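Local coordinates for putative uncharacterized protein (Neurospora crassa, PDB 3EUT), which probably acts as a type III pentaketide synthase, an acyltransferase of the chalcone and stilbene synthase family, at residues P14-P19 with I48-S53. Sequence-based numbering, arbitrary orientation.
Sequences PYSLGP and IDQRSS. With DCR (icosanoic acid), chain E.
S16 sets OG opposite its backbone N (chi1 -179°), and Q50, bent at chi2 (-131°), brings OE1 back to meet it: S16 OG donates to Q50 OE1 at 2.7 Å, from above the amide carbonyl plane. S16 belongs to strand 15-17, and Q50 directly precedes strand 51-53, its antiparallel partner in a two-stranded sheet beside a bound icosanoic acid in this thiolase-like enzyme. The register rests on four backbone hydrogen bonds. L17 N to R51 O, 2.7 Å with an N-H...O angle of 169°, and R51 N to L17 O, 2.9 Å, close one hydrogen-bonded pair; S53 N to Y15 O, 3.0 Å, and the longer, more bent Y15 N to S53 O, 3.3 Å, close the other. Exchanging Q50 for an alanine would probably leave the S16 hydroxyl without its side-chain acceptor, though a water also donates to that oxygen. L17, R51 and S53 share the face turned to the icosanoic acid. There L17 CD1 packs on S53 CB at 3.6 Å and touches C15 of the ligand, while S53 OG, hydrogen-bonded to T178 OG1 and G55 O, lies near C18. The R51 guanidinium turns one face to the alkyl chain, and hydrogen bonds from NH1 to F201 O and from NH2 to I198 O fix its rotation. A water in its plane accepts from R51 NE at 3.1 Å and donates to L17 O at 3.0 Å.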
ATOM      1  N   PRO A  14      22.159  -9.426  11.124  1.00 27.78           N
ATOM      2  CA  PRO A  14      23.480  -9.859  11.633  1.00 28.39           C
ATOM      3  C   PRO A  14      24.473 -10.404  10.598  1.00 29.01           C
ATOM      4  O   PRO A  14      25.682 -10.374  10.836  1.00 29.43           O
ATOM      5  CB  PRO A  14      23.126 -10.991  12.619  1.00 28.10           C
ATOM      6  CG  PRO A  14      21.666 -10.822  12.908  1.00 28.76           C
ATOM      7  CD  PRO A  14      21.073 -10.274  11.644  1.00 27.55           C
ATOM      8  N   TYR A  15      23.992 -10.918   9.475  1.00 29.21           N
ATOM      9  CA  TYR A  15      24.888 -11.618   8.557  1.00 30.41           C
ATOM     10  C   TYR A  15      25.343 -10.788   7.376  1.00 30.66           C
ATOM     11  O   TYR A  15      24.587  -9.976   6.819  1.00 30.57           O
ATOM     12  CB  TYR A  15      24.275 -12.943   8.099  1.00 30.79           C
ATOM     13  CG  TYR A  15      23.916 -13.845   9.256  1.00 32.30           C
ATOM     14  CD1 TYR A  15      24.790 -14.838   9.688  1.00 34.01           C
ATOM     15  CD2 TYR A  15      22.698 -13.696   9.925  1.00 33.02           C
ATOM     16  CE1 TYR A  15      24.456 -15.671  10.764  1.00 34.78           C
ATOM     17  CE2 TYR A  15      22.353 -14.512  10.986  1.00 34.22           C
ATOM     18  CZ  TYR A  15      23.232 -15.501  11.399  1.00 34.28           C
ATOM     19  OH  TYR A  15      22.875 -16.296  12.464  1.00 34.72           O
ATOM     20  N   SER A  16      26.602 -10.983   7.008  1.00 31.01           N
ATOM     21  CA  SER A  16      27.166 -10.294   5.870  1.00 31.49           C
ATOM     22  C   SER A  16      27.800 -11.351   4.970  1.00 31.51           C
ATOM     23  O   SER A  16      28.759 -12.019   5.369  1.00 32.26           O
ATOM     24  CB  SER A  16      28.158  -9.236   6.359  1.00 31.71           C
ATOM     25  OG  SER A  16      28.708  -8.516   5.282  1.00 33.95           O
ATOM     26  N   LEU A  17      27.241 -11.518   3.771  1.00 30.47           N
ATOM     27  CA  LEU A  17      27.563 -12.642   2.901  1.00 30.28           C
ATOM     28  C   LEU A  17      28.354 -12.278   1.646  1.00 30.21           C
ATOM     29  O   LEU A  17      27.969 -11.376   0.898  1.00 30.02           O
ATOM     30  CB  LEU A  17      26.271 -13.355   2.477  1.00 29.96           C
ATOM     31  CG  LEU A  17      25.301 -13.751   3.590  1.00 29.90           C
ATOM     32  CD1 LEU A  17      24.103 -14.403   2.965  1.00 29.13           C
ATOM     33  CD2 LEU A  17      25.963 -14.686   4.598  1.00 32.50           C
ATOM     34  N   GLY A  18      29.441 -13.008   1.401  1.00 29.95           N
ATOM     35  CA  GLY A  18      30.203 -12.850   0.161  1.00 30.22           C
ATOM     36  C   GLY A  18      29.498 -13.560  -0.981  1.00 30.69           C
ATOM     37  O   GLY A  18      28.489 -14.221  -0.760  1.00 30.68           O
ATOM     38  N   PRO A  19      30.020 -13.436  -2.214  1.00 31.68           N
ATOM     39  CA  PRO A  19      29.395 -14.056  -3.396  1.00 32.37           C
ATOM     40  C   PRO A  19      29.279 -15.584  -3.352  1.00 33.33           C
ATOM     41  O   PRO A  19      28.400 -16.147  -4.006  1.00 33.96           O
ATOM     42  CB  PRO A  19      30.320 -13.641  -4.550  1.00 32.72           C
ATOM     43  CG  PRO A  19      31.594 -13.252  -3.917  1.00 32.16           C
ATOM     44  CD  PRO A  19      31.233 -12.682  -2.573  1.00 31.71           C
ATOM     45  N   ILE A  48      29.527  -5.547  -5.851  1.00 27.79           N
ATOM     46  CA  ILE A  48      29.084  -5.725  -4.471  1.00 28.03           C
ATOM     47  C   ILE A  48      30.042  -6.701  -3.771  1.00 28.42           C
ATOM     48  O   ILE A  48      30.196  -7.836  -4.206  1.00 27.82           O
ATOM     49  CB  ILE A  48      27.652  -6.311  -4.376  1.00 28.18           C
ATOM     50  CG1 ILE A  48      26.637  -5.468  -5.162  1.00 28.55           C
ATOM     51  CG2 ILE A  48      27.227  -6.426  -2.917  1.00 28.83           C
ATOM     52  CD1 ILE A  48      25.248  -6.152  -5.326  1.00 27.73           C
ATOM     53  N   ASP A  49      30.684  -6.247  -2.696  1.00 28.77           N
ATOM     54  CA  ASP A  49      31.628  -7.074  -1.948  1.00 29.59           C
ATOM     55  C   ASP A  49      30.909  -8.026  -0.989  1.00 29.92           C
ATOM     56  O   ASP A  49      31.223  -9.228  -0.930  1.00 29.87           O
ATOM     57  CB  ASP A  49      32.607  -6.178  -1.180  1.00 29.86           C
ATOM     58  CG  ASP A  49      33.717  -6.962  -0.470  1.00 32.83           C
ATOM     59  OD1 ASP A  49      34.092  -8.059  -0.921  1.00 36.45           O
ATOM     60  OD2 ASP A  49      34.231  -6.454   0.545  1.00 37.54           O
ATOM     61  N   GLN A  50      29.967  -7.480  -0.223  1.00 29.62           N
ATOM     62  CA  GLN A  50      29.208  -8.254   0.767  1.00 30.19           C
ATOM     63  C   GLN A  50      27.760  -7.797   0.809  1.00 28.83           C
ATOM     64  O   GLN A  50      27.465  -6.613   0.606  1.00 28.68           O
ATOM     65  CB  GLN A  50      29.821  -8.110   2.170  1.00 30.82           C
ATOM     66  CG  GLN A  50      31.255  -8.611   2.275  1.00 34.94           C
ATOM     67  CD  GLN A  50      31.479  -9.532   3.455  1.00 41.69           C
ATOM     68  OE1 GLN A  50      31.276  -9.148   4.616  1.00 44.78           O
ATOM     69  NE2 GLN A  50      31.934 -10.751   3.170  1.00 43.87           N
ATOM     70  N   ARG A  51      26.857  -8.734   1.074  1.00 27.95           N
ATOM     71  CA  ARG A  51      25.443  -8.405   1.198  1.00 27.30           C
ATOM     72  C   ARG A  51      24.872  -8.734   2.567  1.00 26.82           C
ATOM     73  O   ARG A  51      25.223  -9.753   3.181  1.00 25.95           O
ATOM     74  CB  ARG A  51      24.630  -9.110   0.111  1.00 27.44           C
ATOM     75  CG  ARG A  51      24.791  -8.446  -1.230  1.00 30.00           C
ATOM     76  CD  ARG A  51      23.815  -8.996  -2.230  1.00 32.91           C
ATOM     77  NE  ARG A  51      24.286 -10.250  -2.798  1.00 34.61           N
ATOM     78  CZ  ARG A  51      23.521 -11.100  -3.475  1.00 35.44           C
ATOM     79  NH1 ARG A  51      22.236 -10.831  -3.669  1.00 33.45           N
ATOM     80  NH2 ARG A  51      24.052 -12.217  -3.972  1.00 36.11           N
ATOM     81  N   SER A  52      23.966  -7.873   3.021  1.00 26.28           N
ATOM     82  CA  SER A  52      23.273  -8.048   4.295  1.00 26.91           C
ATOM     83  C   SER A  52      22.154  -9.077   4.193  1.00 26.60           C
ATOM     84  O   SER A  52      21.319  -9.029   3.277  1.00 26.67           O
ATOM     85  CB  SER A  52      22.703  -6.710   4.760  1.00 27.10           C
ATOM     86  OG  SER A  52      23.756  -5.919   5.272  1.00 31.00           O
ATOM     87  N   SER A  53      22.128 -10.013   5.132  1.00 25.66           N
ATOM     88  CA  SER A  53      21.068 -11.014   5.138  1.00 25.78           C
ATOM     89  C   SER A  53      20.638 -11.339   6.558  1.00 25.30           C
ATOM     90  O   SER A  53      21.436 -11.272   7.497  1.00 25.14           O
ATOM     91  CB  SER A  53      21.542 -12.297   4.433  1.00 25.79           C
ATOM     92  OG  SER A  53      20.567 -13.313   4.519  1.00 26.80           O
TER
HETATM   93  O1  DCR E   1      11.757  -5.664  -8.617  1.00 59.49           O
HETATM   94  C1  DCR E   1      12.044  -5.307  -7.442  1.00 58.98           C
HETATM   95  O2  DCR E   1      11.514  -4.321  -6.878  1.00 58.61           O
HETATM   96  C2  DCR E   1      13.096  -6.097  -6.691  1.00 57.46           C
HETATM   97  C3  DCR E   1      12.683  -6.451  -5.260  1.00 55.65           C
HETATM   98  C4  DCR E   1      13.660  -7.407  -4.557  1.00 54.36           C
HETATM   99  C5  DCR E   1      13.974  -8.660  -5.373  1.00 52.55           C
HETATM  100  C6  DCR E   1      14.417  -9.857  -4.531  1.00 51.26           C
HETATM  101  C7  DCR E   1      15.177 -10.876  -5.382  1.00 50.42           C
HETATM  102  C8  DCR E   1      15.714 -12.074  -4.600  1.00 48.96           C
HETATM  103  C9  DCR E   1      17.214 -11.921  -4.376  1.00 48.09           C
HETATM  104  C10 DCR E   1      17.833 -13.085  -3.612  1.00 46.83           C
HETATM  105  C11 DCR E   1      19.143 -12.642  -2.969  1.00 45.53           C
HETATM  106  C12 DCR E   1      20.135 -13.791  -2.861  1.00 45.27           C
HETATM  107  C13 DCR E   1      20.270 -14.269  -1.426  1.00 45.00           C
HETATM  108  C14 DCR E   1      21.699 -14.611  -1.013  1.00 44.69           C
HETATM  109  C15 DCR E   1      21.713 -14.994   0.463  1.00 44.66           C
HETATM  110  C16 DCR E   1      21.896 -16.487   0.734  1.00 44.37           C
HETATM  111  C17 DCR E   1      20.748 -17.094   1.546  1.00 44.94           C
HETATM  112  C18 DCR E   1      20.503 -16.444   2.904  1.00 42.49           C
HETATM  113  C19 DCR E   1      19.553 -17.308   3.718  1.00 42.59           C
HETATM  114  C20 DCR E   1      18.460 -16.502   4.378  1.00 43.67           C
HETATM  115  O   HOH W   1      24.479  -7.116   7.622  1.00 37.58           O
HETATM  116  O   HOH W   2      26.974  -6.725   4.380  1.00 26.76           O
HETATM  117  O   HOH W   3      27.039 -11.533  -1.992  1.00 38.48           O